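Side-chain contacts in restriction endonuclease LpnPI (Legionella pneumophila subsp. pneumophila str. Philadelphia 1, PDB 4RZL), which probably recognises modified cytosines in DNA through this N-terminal SRA-like domain, as part of a modification-dependent restriction endonuclease: residues D39-S42 against G47-N50; K43-I48 against F133-Y138; K10-D15 against D21-A26; A18-D21 against V27-G30. All coordinates share one frame; numbering follows the deposited sequence.

Contact 1 of 4, residues D39-S42 against G47-N50; sequences DPIS and GIGN
D39 rests its carboxylate against N50, in the loop that follows its own helix. D39 OD2 lies 3.3 Å from N50 CA, a contact without a hydrogen bond. Its carboxylate plane and the N50 amide plane stand 80° apart. D39 is the N-cap of helix 40-44. With CG anti to the backbone N (chi1 168°), the carboxylate folds back over the first turn. There S42 N donates to D39 OD2 at 2.8 Å, from above the carboxylate plane. I41 comes next and meets the loop through one branch: its CG2 touches I48 CG2 at 3.8 Å, methyl against methyl. S42 then gives a second bond to the cap, from S42 OG to D39 OD2 at 2.5 Å, on the anti lone pair. The S42 side chain is pressed between cap and loop. S42 CB sits 3.2 Å from I48 O, and S42 OG is 3.2 Å from N50 CB. A water accepts from N50 ND2 and gives a weak bond to S42 OG. D39 OD2 therefore takes two donors from S42, and R55 adds a salt bridge to the same oxygen. R55 also binds G49 O, which ties cap and loop to strand 54-57. I41 and I48 continue inward, I41 onto Y69 and I48 onto L65 and V67 of strand 65-70.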
loop_
_atom_site.group_PDB
_atom_site.type_symbol
_atom_site.label_atom_id
_atom_site.label_comp_id
_atom_site.label_asym_id
_atom_site.label_seq_id
_atom_site.Cartn_x
_atom_site.Cartn_y
_atom_site.Cartn_z
ATOM N N ASP A 39 -10.553 9.825 9.106
ATOM C CA ASP A 39 -9.601 8.944 8.438
ATOM C C ASP A 39 -8.189 9.128 8.991
ATOM O O ASP A 39 -7.599 10.201 8.858
ATOM C CB ASP A 39 -9.615 9.217 6.933
ATOM C CG ASP A 39 -8.468 8.548 6.209
ATOM O OD1 ASP A 39 -8.466 7.307 6.143
ATOM O OD2 ASP A 39 -7.566 9.257 5.713
ATOM N N PRO A 40 -7.628 8.070 9.593
ATOM C CA PRO A 40 -6.284 8.212 10.169
ATOM C C PRO A 40 -5.177 8.378 9.133
ATOM O O PRO A 40 -4.224 9.115 9.399
ATOM C CB PRO A 40 -6.098 6.908 10.965
ATOM C CG PRO A 40 -7.035 5.931 10.325
ATOM C CD PRO A 40 -8.222 6.751 9.871
ATOM N N ILE A 41 -5.292 7.728 7.978
ATOM C CA ILE A 41 -4.223 7.770 6.997
ATOM C C ILE A 41 -3.905 9.189 6.513
ATOM O O ILE A 41 -2.735 9.563 6.425
ATOM C CB ILE A 41 -4.552 6.893 5.774
ATOM C CG1 ILE A 41 -4.506 5.419 6.170
ATOM C CG2 ILE A 41 -3.551 7.147 4.653
ATOM C CD1 ILE A 41 -4.920 4.478 5.068
ATOM N N SER A 42 -4.932 9.981 6.195
ATOM C CA SER A 42 -4.700 11.332 5.679
ATOM C C SER A 42 -4.176 12.274 6.768
ATOM O O SER A 42 -3.574 13.301 6.471
ATOM C CB SER A 42 -5.976 11.910 5.042
ATOM O OG SER A 42 -7.091 11.753 5.901
ATOM N N GLY A 47 -0.979 15.143 2.085
ATOM C CA GLY A 47 -0.818 14.951 0.655
ATOM C C GLY A 47 -1.585 13.742 0.162
ATOM O O GLY A 47 -1.761 13.561 -1.038
ATOM N N ILE A 48 -2.028 12.910 1.102
ATOM C CA ILE A 48 -2.802 11.711 0.797
ATOM C C ILE A 48 -4.275 11.964 1.122
ATOM O O ILE A 48 -4.590 12.454 2.202
ATOM C CB ILE A 48 -2.282 10.481 1.596
ATOM C CG1 ILE A 48 -0.892 10.059 1.109
ATOM C CG2 ILE A 48 -3.240 9.306 1.484
ATOM C CD1 ILE A 48 -0.899 9.387 -0.266
ATOM N N GLY A 49 -5.171 11.628 0.195
ATOM C CA GLY A 49 -6.596 11.833 0.395
ATOM C C GLY A 49 -7.174 10.976 1.508
ATOM O O GLY A 49 -6.501 10.086 2.037
ATOM N N ASN A 50 -8.422 11.229 1.882
ATOM C CA ASN A 50 -8.972 10.540 3.037
ATOM C C ASN A 50 -9.924 9.398 2.701
ATOM O O ASN A 50 -10.623 8.901 3.582
ATOM C CB ASN A 50 -9.656 11.536 3.990
ATOM C CG ASN A 50 -10.787 12.307 3.339
ATOM O OD1 ASN A 50 -11.356 11.883 2.339
ATOM N ND2 ASN A 50 -11.138 13.438 3.933
HETATM O O HOH W 1 -8.982 14.606 5.831
#

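Contact 2 of 4, residues K43-I48 against F133-Y138; sequences KIIKGI and FIFVKY
I45 reaches the sheet with its terminal methyl and touches two phenylalanines there. I45 CD1 is 3.8 Å from F133 CD2. It comes in at the edge of the F133 ring, near the ring plane. The same methyl is 4.3 Å from F135 CE1, at an oblique approach. I44 adds a looser contact one residue earlier, with I44 CD1 at 4.4 Å from F135 CE2. Both methyls thus address F135, one at each of the two CE atoms. The backbones stay well apart: I45 CA and F133 CA are 10.5 Å from each other, so long side chains span the interval. The I45 side chain is extended: CD1 is anti to CA (chi2 171°), which carries the methyl outward to the rings.

The next shell fixes both sides. I45 is the first residue to leave the helical conformation after helix 40-44, and a type II turn from I45 to I48 follows. I44 O accepts a hydrogen bond from R195. On the sheet side, strand 132-137 holds the rings. F133 and F135 are bonded through their backbones to strand 65-70, and the F135 ring meets that of F149. L22 of strand 22-23 also packs on I44, F133 and F135.

No hydrogen bond crosses between the two segments. All four touching residues are buried, so the helix end is held to the sheet here by apolar contact between aliphatic methyls and aromatic rings.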
loop_
_atom_site.group_PDB
_atom_site.type_symbol
_atom_site.label_atom_id
_atom_site.label_comp_id
_atom_site.label_asym_id
_atom_site.label_seq_id
_atom_site.Cartn_x
_atom_site.Cartn_y
_atom_site.Cartn_z
ATOM N N LYS A 43 -4.399 11.934 8.028
ATOM C CA LYS A 43 -3.837 12.738 9.118
ATOM C C LYS A 43 -2.343 12.460 9.307
ATOM O O LYS A 43 -1.555 13.368 9.568
ATOM C CB LYS A 43 -4.580 12.477 10.419
ATOM C CG LYS A 43 -4.283 13.528 11.475
ATOM C CD LYS A 43 -5.260 13.415 12.614
ATOM C CE LYS A 43 -5.133 14.595 13.547
ATOM N NZ LYS A 43 -6.077 14.437 14.676
ATOM N N ILE A 44 -1.962 11.194 9.171
ATOM C CA ILE A 44 -0.566 10.792 9.283
ATOM C C ILE A 44 0.263 11.370 8.144
ATOM O O ILE A 44 1.386 11.836 8.342
ATOM C CB ILE A 44 -0.427 9.254 9.262
ATOM C CG1 ILE A 44 -1.233 8.629 10.395
ATOM C CG2 ILE A 44 1.041 8.834 9.340
ATOM C CD1 ILE A 44 -1.344 7.100 10.295
ATOM N N ILE A 45 -0.289 11.305 6.936
ATOM C CA ILE A 45 0.464 11.687 5.747
ATOM C C ILE A 45 -0.236 12.807 5.009
ATOM O O ILE A 45 -1.230 12.570 4.325
ATOM C CB ILE A 45 0.645 10.493 4.785
ATOM C CG1 ILE A 45 1.082 9.249 5.559
ATOM C CG2 ILE A 45 1.633 10.831 3.686
ATOM C CD1 ILE A 45 1.082 7.971 4.722
ATOM N N LYS A 46 0.284 14.022 5.141
ATOM C CA LYS A 46 -0.247 15.156 4.403
ATOM C C LYS A 46 0.045 14.973 2.918
ATOM O O LYS A 46 1.182 14.672 2.533
ATOM C CB LYS A 46 0.361 16.473 4.904
ATOM C CG LYS A 46 -0.008 16.825 6.340
ATOM C CD LYS A 46 0.388 18.268 6.667
ATOM C CE LYS A 46 0.380 18.539 8.169
ATOM N NZ LYS A 46 -0.901 18.155 8.817
ATOM N N GLY A 47 -0.979 15.143 2.085
ATOM C CA GLY A 47 -0.818 14.951 0.655
ATOM C C GLY A 47 -1.585 13.742 0.162
ATOM O O GLY A 47 -1.761 13.561 -1.038
ATOM N N ILE A 48 -2.028 12.910 1.102
ATOM C CA ILE A 48 -2.802 11.711 0.797
ATOM C C ILE A 48 -4.275 11.964 1.122
ATOM O O ILE A 48 -4.590 12.454 2.202
ATOM C CB ILE A 48 -2.282 10.481 1.596
ATOM C CG1 ILE A 48 -0.892 10.059 1.109
ATOM C CG2 ILE A 48 -3.240 9.306 1.484
ATOM C CD1 ILE A 48 -0.899 9.387 -0.266
ATOM N N PHE A 133 3.055 2.471 0.511
ATOM C CA PHE A 133 2.725 2.155 1.903
ATOM C C PHE A 133 1.439 1.329 1.968
ATOM O O PHE A 133 0.422 1.689 1.352
ATOM C CB PHE A 133 2.538 3.421 2.743
ATOM C CG PHE A 133 3.798 4.237 2.953
ATOM C CD1 PHE A 133 5.036 3.784 2.527
ATOM C CD2 PHE A 133 3.721 5.477 3.560
ATOM C CE1 PHE A 133 6.173 4.543 2.718
ATOM C CE2 PHE A 133 4.865 6.250 3.750
ATOM C CZ PHE A 133 6.086 5.783 3.325
ATOM N N ILE A 134 1.472 0.236 2.724
ATOM C CA ILE A 134 0.288 -0.612 2.911
ATOM C C ILE A 134 -0.344 -0.426 4.279
ATOM O O ILE A 134 0.354 -0.457 5.299
ATOM C CB ILE A 134 0.624 -2.107 2.747
ATOM C CG1 ILE A 134 1.272 -2.371 1.389
ATOM C CG2 ILE A 134 -0.633 -2.985 2.950
ATOM C CD1 ILE A 134 1.970 -3.730 1.329
ATOM N N PHE A 135 -1.656 -0.197 4.302
ATOM C CA PHE A 135 -2.438 -0.146 5.555
ATOM C C PHE A 135 -3.589 -1.133 5.463
ATOM O O PHE A 135 -4.175 -1.317 4.382
ATOM C CB PHE A 135 -3.013 1.258 5.827
ATOM C CG PHE A 135 -1.978 2.320 6.111
ATOM C CD1 PHE A 135 -1.380 3.022 5.076
ATOM C CD2 PHE A 135 -1.643 2.649 7.419
ATOM C CE1 PHE A 135 -0.437 4.024 5.337
ATOM C CE2 PHE A 135 -0.709 3.638 7.694
ATOM C CZ PHE A 135 -0.096 4.327 6.652
ATOM N N VAL A 136 -3.935 -1.767 6.579
ATOM C CA VAL A 136 -5.158 -2.558 6.611
ATOM C C VAL A 136 -6.063 -2.011 7.708
ATOM O O VAL A 136 -5.589 -1.441 8.696
ATOM C CB VAL A 136 -4.902 -4.080 6.851
ATOM C CG1 VAL A 136 -3.982 -4.658 5.772
ATOM C CG2 VAL A 136 -4.351 -4.350 8.258
ATOM N N LYS A 137 -7.366 -2.179 7.525
ATOM C CA LYS A 137 -8.345 -1.751 8.518
ATOM C C LYS A 137 -8.138 -2.570 9.774
ATOM O O LYS A 137 -8.021 -3.787 9.714
ATOM C CB LYS A 137 -9.777 -1.925 7.988
ATOM C CG LYS A 137 -10.872 -1.475 8.954
ATOM C CD LYS A 137 -12.255 -1.953 8.478
ATOM C CE LYS A 137 -13.385 -1.251 9.214
ATOM N N TYR A 138 -8.081 -1.904 10.914
ATOM C CA TYR A 138 -7.839 -2.585 12.180
ATOM C C TYR A 138 -8.691 -1.927 13.253
ATOM O O TYR A 138 -8.218 -1.021 13.942
ATOM C CB TYR A 138 -6.353 -2.514 12.549
ATOM C CG TYR A 138 -5.906 -3.448 13.663
ATOM C CD1 TYR A 138 -6.283 -3.222 14.986
ATOM C CD2 TYR A 138 -5.062 -4.518 13.400
ATOM C CE1 TYR A 138 -5.866 -4.051 16.002
ATOM C CE2 TYR A 138 -4.635 -5.357 14.414
ATOM C CZ TYR A 138 -5.039 -5.119 15.714
ATOM O OH TYR A 138 -4.611 -5.947 16.724
#

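Contact 3 of 4, residues K10-D15 against D21-A26; sequences KIYSFD and DLIIDA
Y12 points its side chain across to residues 21-26, a short strand followed by a tight turn. CG is anti to the carbonyl carbon (chi1 -70°), which swings the ring out to A26 and I23. Y12 CE1 lies 4.1 Å from A26 CB, which stands at the ring edge, near its plane. K10 folds over one ring face, with K10 CE 3.6 Å above the plane and offset toward the rim. The face opposite K10 stacks on Y28. Further out, Y12 CZ is 4.1 Å from D21 O. At the tip, Y12 OH meets I23 CD1 at 3.3 Å, and the two side chains cross at about a right angle. Y12 OH also hydrogen-bonds to a water at 2.6 Å. That water accepts from D21 N and donates to D21 OD2, so it bridges the tyrosine to both backbone and side chain of D21. The other carboxylate oxygen, D21 OD1, is taken by R195 N.

The backbones meet more directly at the other end, where K10 O is 3.4 Å from A26 CA. A26 itself closes a type II turn from I23, with A26 N bonded to I23 O at 2.9 Å. The turn links strand 22-23 to strand 27-28, and strand 27-28 pairs in parallel with strand 11-12. Y12 thus joins the edge of the main mixed sheet to the small antiparallel sheet of strands 22-23 and 192-193.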
loop_
_atom_site.group_PDB
_atom_site.type_symbol
_atom_site.label_atom_id
_atom_site.label_comp_id
_atom_site.label_asym_id
_atom_site.label_seq_id
_atom_site.Cartn_x
_atom_site.Cartn_y
_atom_site.Cartn_z
ATOM N N LYS A 10 2.543 -0.950 19.333
ATOM C CA LYS A 10 2.179 0.417 19.716
ATOM C C LYS A 10 0.840 0.832 19.098
ATOM O O LYS A 10 0.544 0.534 17.937
ATOM C CB LYS A 10 3.270 1.415 19.317
ATOM C CG LYS A 10 2.934 2.876 19.685
ATOM C CD LYS A 10 4.168 3.674 20.113
ATOM C CE LYS A 10 3.816 5.115 20.499
ATOM N NZ LYS A 10 2.618 5.185 21.388
ATOM N N ILE A 11 0.015 1.485 19.908
ATOM C CA ILE A 11 -1.245 2.036 19.448
ATOM C C ILE A 11 -1.262 3.561 19.550
ATOM O O ILE A 11 -1.177 4.110 20.650
ATOM C CB ILE A 11 -2.399 1.457 20.267
ATOM C CG1 ILE A 11 -2.416 -0.072 20.113
ATOM C CG2 ILE A 11 -3.714 2.130 19.872
ATOM C CD1 ILE A 11 -3.477 -0.777 20.935
ATOM N N TYR A 12 -1.350 4.234 18.406
ATOM C CA TYR A 12 -1.377 5.695 18.326
ATOM C C TYR A 12 -2.787 6.243 18.403
ATOM O O TYR A 12 -3.613 5.930 17.542
ATOM C CB TYR A 12 -0.717 6.185 17.038
ATOM C CG TYR A 12 0.779 5.998 17.010
ATOM C CD1 TYR A 12 1.332 4.766 16.694
ATOM C CD2 TYR A 12 1.640 7.057 17.294
ATOM C CE1 TYR A 12 2.699 4.591 16.652
ATOM C CE2 TYR A 12 3.004 6.888 17.267
ATOM C CZ TYR A 12 3.529 5.651 16.947
ATOM O OH TYR A 12 4.884 5.475 16.908
ATOM N N SER A 13 -3.068 7.064 19.408
ATOM C CA SER A 13 -4.372 7.702 19.503
ATOM C C SER A 13 -4.508 8.748 18.390
ATOM O O SER A 13 -3.503 9.252 17.854
ATOM C CB SER A 13 -4.566 8.350 20.875
ATOM O OG SER A 13 -3.565 9.323 21.085
ATOM N N PHE A 14 -5.754 9.059 18.042
ATOM C CA PHE A 14 -6.057 9.896 16.888
ATOM C C PHE A 14 -5.412 11.266 16.968
ATOM O O PHE A 14 -5.036 11.843 15.952
ATOM C CB PHE A 14 -7.571 10.049 16.733
ATOM C CG PHE A 14 -7.981 10.891 15.554
ATOM C CD1 PHE A 14 -7.834 10.415 14.259
ATOM C CD2 PHE A 14 -8.537 12.151 15.742
ATOM C CE1 PHE A 14 -8.224 11.185 13.162
ATOM C CE2 PHE A 14 -8.940 12.926 14.651
ATOM C CZ PHE A 14 -8.775 12.446 13.360
ATOM N N ASP A 15 -5.246 11.796 18.169
ATOM C CA ASP A 15 -4.684 13.133 18.259
ATOM C C ASP A 15 -3.149 13.118 18.285
ATOM O O ASP A 15 -2.528 14.168 18.385
ATOM C CB ASP A 15 -5.253 13.869 19.482
ATOM C CG ASP A 15 -4.672 13.377 20.790
ATOM O OD1 ASP A 15 -4.409 12.162 20.910
ATOM O OD2 ASP A 15 -4.483 14.213 21.703
ATOM N N ASP A 21 5.652 8.464 13.729
ATOM C CA ASP A 21 6.405 7.645 12.796
ATOM C C ASP A 21 5.501 6.508 12.313
ATOM O O ASP A 21 4.564 6.112 13.015
ATOM C CB ASP A 21 7.660 7.062 13.456
ATOM C CG ASP A 21 8.538 8.130 14.105
ATOM O OD1 ASP A 21 9.127 8.949 13.375
ATOM O OD2 ASP A 21 8.651 8.131 15.352
ATOM N N LEU A 22 5.789 5.969 11.134
ATOM C CA LEU A 22 5.113 4.754 10.672
ATOM C C LEU A 22 5.920 3.506 11.057
ATOM O O LEU A 22 7.028 3.281 10.563
ATOM C CB LEU A 22 4.872 4.793 9.155
ATOM C CG LEU A 22 3.706 5.701 8.728
ATOM C CD1 LEU A 22 3.665 5.865 7.200
ATOM C CD2 LEU A 22 2.391 5.126 9.261
ATOM N N ILE A 23 5.347 2.701 11.940
ATOM C CA ILE A 23 6.019 1.538 12.520
ATOM C C ILE A 23 5.319 0.237 12.126
ATOM O O ILE A 23 4.097 0.149 12.210
ATOM C CB ILE A 23 6.063 1.651 14.057
ATOM C CG1 ILE A 23 6.976 2.817 14.458
ATOM C CG2 ILE A 23 6.561 0.341 14.700
ATOM C CD1 ILE A 23 6.988 3.104 15.937
ATOM N N ILE A 24 6.098 -0.753 11.695
ATOM C CA ILE A 24 5.566 -2.049 11.276
ATOM C C ILE A 24 4.567 -2.600 12.289
ATOM O O ILE A 24 4.883 -2.762 13.471
ATOM C CB ILE A 24 6.686 -3.085 11.055
ATOM C CG1 ILE A 24 7.442 -2.785 9.758
ATOM C CG2 ILE A 24 6.108 -4.507 11.027
ATOM C CD1 ILE A 24 6.593 -2.948 8.501
ATOM N N ASP A 25 3.346 -2.812 11.800
ATOM C CA ASP A 25 2.220 -3.392 12.534
ATOM C C ASP A 25 1.729 -2.571 13.726
ATOM O O ASP A 25 0.945 -3.059 14.533
ATOM C CB ASP A 25 2.555 -4.816 12.970
ATOM C CG ASP A 25 2.638 -5.771 11.787
ATOM O OD1 ASP A 25 2.119 -5.410 10.702
ATOM O OD2 ASP A 25 3.201 -6.876 11.937
ATOM N N ALA A 26 2.160 -1.320 13.819
ATOM C CA ALA A 26 1.588 -0.411 14.804
ATOM C C ALA A 26 0.177 -0.032 14.347
ATOM O O ALA A 26 -0.110 -0.057 13.153
ATOM C CB ALA A 26 2.457 0.827 14.976
HETATM O O HOH W 2 6.007 7.730 16.477
#

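Contact 4 of 4, residues A18-D21 against V27-G30; sequences ANAD and VYEG
This is a buried contact with one hydrogen bond, made by the tyrosine of strand 27-28 to the loop that leads into strand 22-23. Y28 OH donates to D21 O at 2.7 Å. The bond lies in the carbonyl plane, on a lone pair of the oxygen, with a C=O...donor angle of 134°. D21 O also lies near the plane of the Y28 ring, at its edge, 3.6 Å from Y28 CE2. A20 supplies the apolar part. A20 CB touches the same edge, 4.1 Å from Y28 CE2. With CG anti to its carbonyl carbon (chi1 -60°), Y28 stretches its ring across to the loop and brings OH to D21 O. The backbones are distant, with A20 CA and Y28 CA 9.1 Å apart, so the tyrosine bridges the gap almost by itself.

Outside the two segments, Y28 OH takes a hydrogen bond from I23 N. The Y28 side chain also packs on V147 and F149 of strand 147-155. R195 also holds this loop, binding A20 O through its side chain.

The buried hydroxyl therefore acts both ways: it donates a hydrogen bond to D21 O and accepts one from I23 N. Both bonds are to backbone atoms flanking L22. They satisfy the phenol group in a buried setting and fix the position of the chain where it enters strand 22-23.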
loop_
_atom_site.group_PDB
_atom_site.type_symbol
_atom_site.label_atom_id
_atom_site.label_comp_id
_atom_site.label_asym_id
_atom_site.label_seq_id
_atom_site.Cartn_x
_atom_site.Cartn_y
_atom_site.Cartn_z
ATOM N N ALA A 18 -0.476 13.172 13.695
ATOM C CA ALA A 18 0.153 14.149 12.813
ATOM C C ALA A 18 1.683 14.167 12.847
ATOM O O ALA A 18 2.315 14.532 11.848
ATOM C CB ALA A 18 -0.391 15.548 13.120
ATOM N N ASN A 19 2.295 13.779 13.964
ATOM C CA ASN A 19 3.760 13.742 14.006
ATOM C C ASN A 19 4.285 12.330 14.285
ATOM O O ASN A 19 5.443 12.153 14.662
ATOM C CB ASN A 19 4.326 14.731 15.033
ATOM C CG ASN A 19 4.031 14.317 16.456
ATOM O OD1 ASN A 19 3.030 13.658 16.718
ATOM N ND2 ASN A 19 4.902 14.697 17.382
ATOM N N ALA A 20 3.434 11.328 14.099
ATOM C CA ALA A 20 3.823 9.939 14.348
ATOM C C ALA A 20 4.831 9.418 13.312
ATOM O O ALA A 20 4.859 9.864 12.168
ATOM C CB ALA A 20 2.587 9.044 14.350
ATOM N N ASP A 21 5.652 8.464 13.729
ATOM C CA ASP A 21 6.405 7.645 12.796
ATOM C C ASP A 21 5.501 6.508 12.313
ATOM O O ASP A 21 4.564 6.112 13.015
ATOM C CB ASP A 21 7.660 7.062 13.456
ATOM C CG ASP A 21 8.538 8.130 14.105
ATOM O OD1 ASP A 21 9.127 8.949 13.375
ATOM O OD2 ASP A 21 8.651 8.131 15.352
ATOM N N VAL A 27 -0.691 0.313 15.291
ATOM C CA VAL A 27 -2.081 0.657 14.997
ATOM C C VAL A 27 -2.296 2.158 15.148
ATOM O O VAL A 27 -1.785 2.783 16.082
ATOM C CB VAL A 27 -3.047 -0.121 15.921
ATOM C CG1 VAL A 27 -4.453 0.465 15.889
ATOM C CG2 VAL A 27 -3.055 -1.616 15.548
ATOM N N TYR A 28 -3.016 2.736 14.196
ATOM C CA TYR A 28 -3.243 4.173 14.165
ATOM C C TYR A 28 -4.740 4.437 14.213
ATOM O O TYR A 28 -5.462 4.114 13.288
ATOM C CB TYR A 28 -2.600 4.787 12.918
ATOM C CG TYR A 28 -1.106 4.554 12.905
ATOM C CD1 TYR A 28 -0.571 3.364 12.431
ATOM C CD2 TYR A 28 -0.232 5.507 13.431
ATOM C CE1 TYR A 28 0.809 3.134 12.451
ATOM C CE2 TYR A 28 1.134 5.294 13.454
ATOM C CZ TYR A 28 1.654 4.107 12.962
ATOM O OH TYR A 28 3.020 3.905 12.997
ATOM N N GLU A 29 -5.194 5.009 15.319
ATOM C CA GLU A 29 -6.622 5.146 15.583
ATOM C C GLU A 29 -7.260 6.267 14.784
ATOM O O GLU A 29 -6.695 7.352 14.646
ATOM C CB GLU A 29 -6.846 5.358 17.074
ATOM C CG GLU A 29 -6.498 4.115 17.874
ATOM C CD GLU A 29 -7.039 4.148 19.283
ATOM O OE1 GLU A 29 -6.612 5.031 20.060
ATOM O OE2 GLU A 29 -7.902 3.304 19.600
ATOM N N GLY A 30 -8.442 5.987 14.253
ATOM C CA GLY A 30 -9.219 6.972 13.525
ATOM C C GLY A 30 -10.019 7.901 14.433
ATOM O O GLY A 30 -10.043 7.735 15.656
#

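Contacts 3 and 4 lie closest, with centres 5 Å apart. They share D21, and a probable hydrogen bond from Y12 N to V27 O (2.8 Å) joins their strands. Contacts 1 and 2 have centres 6 Å apart and both use helix 40-44; I41 CD1 packs on F135 CG at 3.8 Å. The two pairs meet through side chains. I44 CD1 of contact 2 lies 3.7 Å from Y28 CG of contact 4, and L22 CD1 of contact 3 is 3.7 Å from F133 CD2. K43 NZ probably hydrogen-bonds to F14 O (3.1 Å), joining contacts 2 and 3. P40 of contact 1 packs against the backbone of residues 28-30. Contacts 1 and 3 do not touch. All belong to the DNA recognition domain.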